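Local atomic coordinates of phytochromobilin synthase (Solanum lycopersicum, PDB entry 6KME), a protein that binds biliverdin IX alpha and probably reduces it with electrons from ferredoxin to phytochromobilin, the chromophore of plant phytochromes. Residues I37-E42 with Y201-L206. The protein carries 1 engineered substitution. Numbering follows the deposited sequence.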
# COMPACT_ATOMS: atom_id res chain seq x y z
N ILE A 37 -12.54 -2.36 6.84
CA ILE A 37 -12.55 -0.90 6.84
C ILE A 37 -13.22 -0.38 8.11
O ILE A 37 -12.72 0.54 8.76
CB ILE A 37 -13.26 -0.35 5.59
CG1 ILE A 37 -12.55 -0.81 4.31
CG2 ILE A 37 -13.27 1.16 5.63
CD1 ILE A 37 -13.46 -0.80 3.07
N HIS A 38 -14.37 -0.97 8.47
CA HIS A 38 -15.06 -0.57 9.69
C HIS A 38 -14.18 -0.76 10.91
O HIS A 38 -14.11 0.10 11.79
CB HIS A 38 -16.36 -1.36 9.85
CG HIS A 38 -17.18 -0.94 11.03
ND1 HIS A 38 -17.11 -1.57 12.25
CD2 HIS A 38 -18.10 0.05 11.16
CE1 HIS A 38 -17.95 -0.99 13.09
NE2 HIS A 38 -18.56 -0.00 12.46
N PHE A 39 -13.50 -1.92 10.98
CA PHE A 39 -12.56 -2.16 12.07
C PHE A 39 -11.52 -1.05 12.13
O PHE A 39 -11.21 -0.53 13.21
CB PHE A 39 -11.87 -3.51 11.91
CG PHE A 39 -10.74 -3.73 12.90
CD1 PHE A 39 -10.99 -4.29 14.14
CD2 PHE A 39 -9.44 -3.35 12.59
CE1 PHE A 39 -9.95 -4.48 15.05
CE2 PHE A 39 -8.41 -3.52 13.49
CZ PHE A 39 -8.66 -4.09 14.73
N ALA A 40 -10.96 -0.67 10.98
CA ALA A 40 -9.81 0.23 10.99
C ALA A 40 -10.23 1.64 11.37
O ALA A 40 -9.52 2.32 12.13
CB ALA A 40 -9.12 0.22 9.63
N LEU A 41 -11.37 2.09 10.87
CA LEU A 41 -11.84 3.43 11.22
C LEU A 41 -12.17 3.53 12.70
O LEU A 41 -11.82 4.52 13.35
CB LEU A 41 -13.04 3.81 10.36
CG LEU A 41 -12.83 3.81 8.84
CD1 LEU A 41 -14.09 4.30 8.13
CD2 LEU A 41 -11.61 4.63 8.43
N GLU A 42 -12.84 2.51 13.25
CA GLU A 42 -13.14 2.50 14.69
C GLU A 42 -11.86 2.52 15.53
O GLU A 42 -11.76 3.29 16.50
CB GLU A 42 -13.99 1.29 15.06
CG GLU A 42 -15.37 1.27 14.46
CD GLU A 42 -16.44 1.56 15.48
OE1 GLU A 42 -16.20 2.41 16.36
OE2 GLU A 42 -17.52 0.93 15.41
N TYR A 201 -1.62 -6.02 12.15
CA TYR A 201 -0.72 -5.08 11.48
C TYR A 201 -1.23 -3.65 11.62
O TYR A 201 -0.44 -2.72 11.83
CB TYR A 201 -0.57 -5.46 9.99
CG TYR A 201 0.56 -6.45 9.71
CD1 TYR A 201 0.63 -7.66 10.40
CD2 TYR A 201 1.55 -6.18 8.76
CE1 TYR A 201 1.67 -8.58 10.16
CE2 TYR A 201 2.59 -7.11 8.51
CZ TYR A 201 2.64 -8.29 9.22
OH TYR A 201 3.66 -9.20 8.99
N TYR A 202 -2.55 -3.44 11.52
CA TYR A 202 -3.05 -2.07 11.63
C TYR A 202 -2.92 -1.55 13.06
O TYR A 202 -2.61 -0.36 13.27
CB TYR A 202 -4.49 -1.97 11.12
CG TYR A 202 -4.89 -0.51 10.94
CD1 TYR A 202 -4.26 0.28 9.99
CD2 TYR A 202 -5.85 0.07 11.75
CE1 TYR A 202 -4.58 1.63 9.84
CE2 TYR A 202 -6.19 1.44 11.60
CZ TYR A 202 -5.55 2.20 10.64
OH TYR A 202 -5.86 3.54 10.49
N GLN A 203 -3.12 -2.41 14.07
CA GLN A 203 -2.92 -1.98 15.44
C GLN A 203 -1.45 -1.67 15.71
O GLN A 203 -1.14 -0.73 16.45
CB GLN A 203 -3.46 -3.04 16.41
CG GLN A 203 -4.99 -3.13 16.43
CD GLN A 203 -5.52 -4.21 17.37
OE1 GLN A 203 -4.98 -5.31 17.42
NE2 GLN A 203 -6.56 -3.88 18.12
N ALA A 204 -0.54 -2.46 15.13
CA ALA A 204 0.88 -2.15 15.25
C ALA A 204 1.19 -0.77 14.68
O ALA A 204 1.95 0.00 15.28
CB ALA A 204 1.72 -3.23 14.55
N TRP A 205 0.60 -0.45 13.52
CA TRP A 205 0.84 0.84 12.88
C TRP A 205 0.29 1.98 13.72
O TRP A 205 0.93 3.03 13.87
CB TRP A 205 0.23 0.85 11.47
CG TRP A 205 0.48 2.15 10.74
CD1 TRP A 205 1.59 2.48 10.01
CD2 TRP A 205 -0.38 3.30 10.70
NE1 TRP A 205 1.48 3.76 9.52
CE2 TRP A 205 0.28 4.29 9.93
CE3 TRP A 205 -1.64 3.60 11.24
CZ2 TRP A 205 -0.28 5.55 9.69
CZ3 TRP A 205 -2.20 4.85 11.01
CH2 TRP A 205 -1.51 5.82 10.23
N LEU A 206 -0.90 1.78 14.31
CA LEU A 206 -1.45 2.80 15.20
C LEU A 206 -0.57 3.02 16.42
O LEU A 206 -0.47 4.15 16.93
CB LEU A 206 -2.88 2.42 15.62
CG LEU A 206 -3.97 2.51 14.54
CD1 LEU A 206 -5.25 1.89 15.06
CD2 LEU A 206 -4.24 3.96 14.11
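The ring of Y202 lies against A40, whose CB sits over one ring face in a CH-pi contact, 4.1 Å from the centroid and 27° off the ring normal; F113 meets the same ring edge-to-face. Y202 CE2 is the ring atom closest to A40, 3.7 Å from its CB and 3.5 Å from its O. Y202 CG stands anti to the backbone N (chi1 -167°), which carries the ring across to the facing helix where the CA atoms of A40 and Y202 are 7.2 Å apart. Polar grip comes from just beyond: T44 OG1 hydrogen-bonds to both A40 O and Y202 OH. A phenylalanine in place of Y202 would probably leave T44 OG1 without its phenol partner. The second contact is by van der Waals touch: Q203, extended beyond CG, brings NE2 to the edge of the F39 ring, 4.0 Å from CZ, with amide and ring planes 62° apart. The same NE2 hydrogen-bonds to E43. I37, A40 and W205 reach strand 96-104, so helices 34-47 and 188-211 pack side by side on the central antiparallel sheet, as in the alpha/beta/alpha sandwich of ferredoxin-dependent bilin reductases.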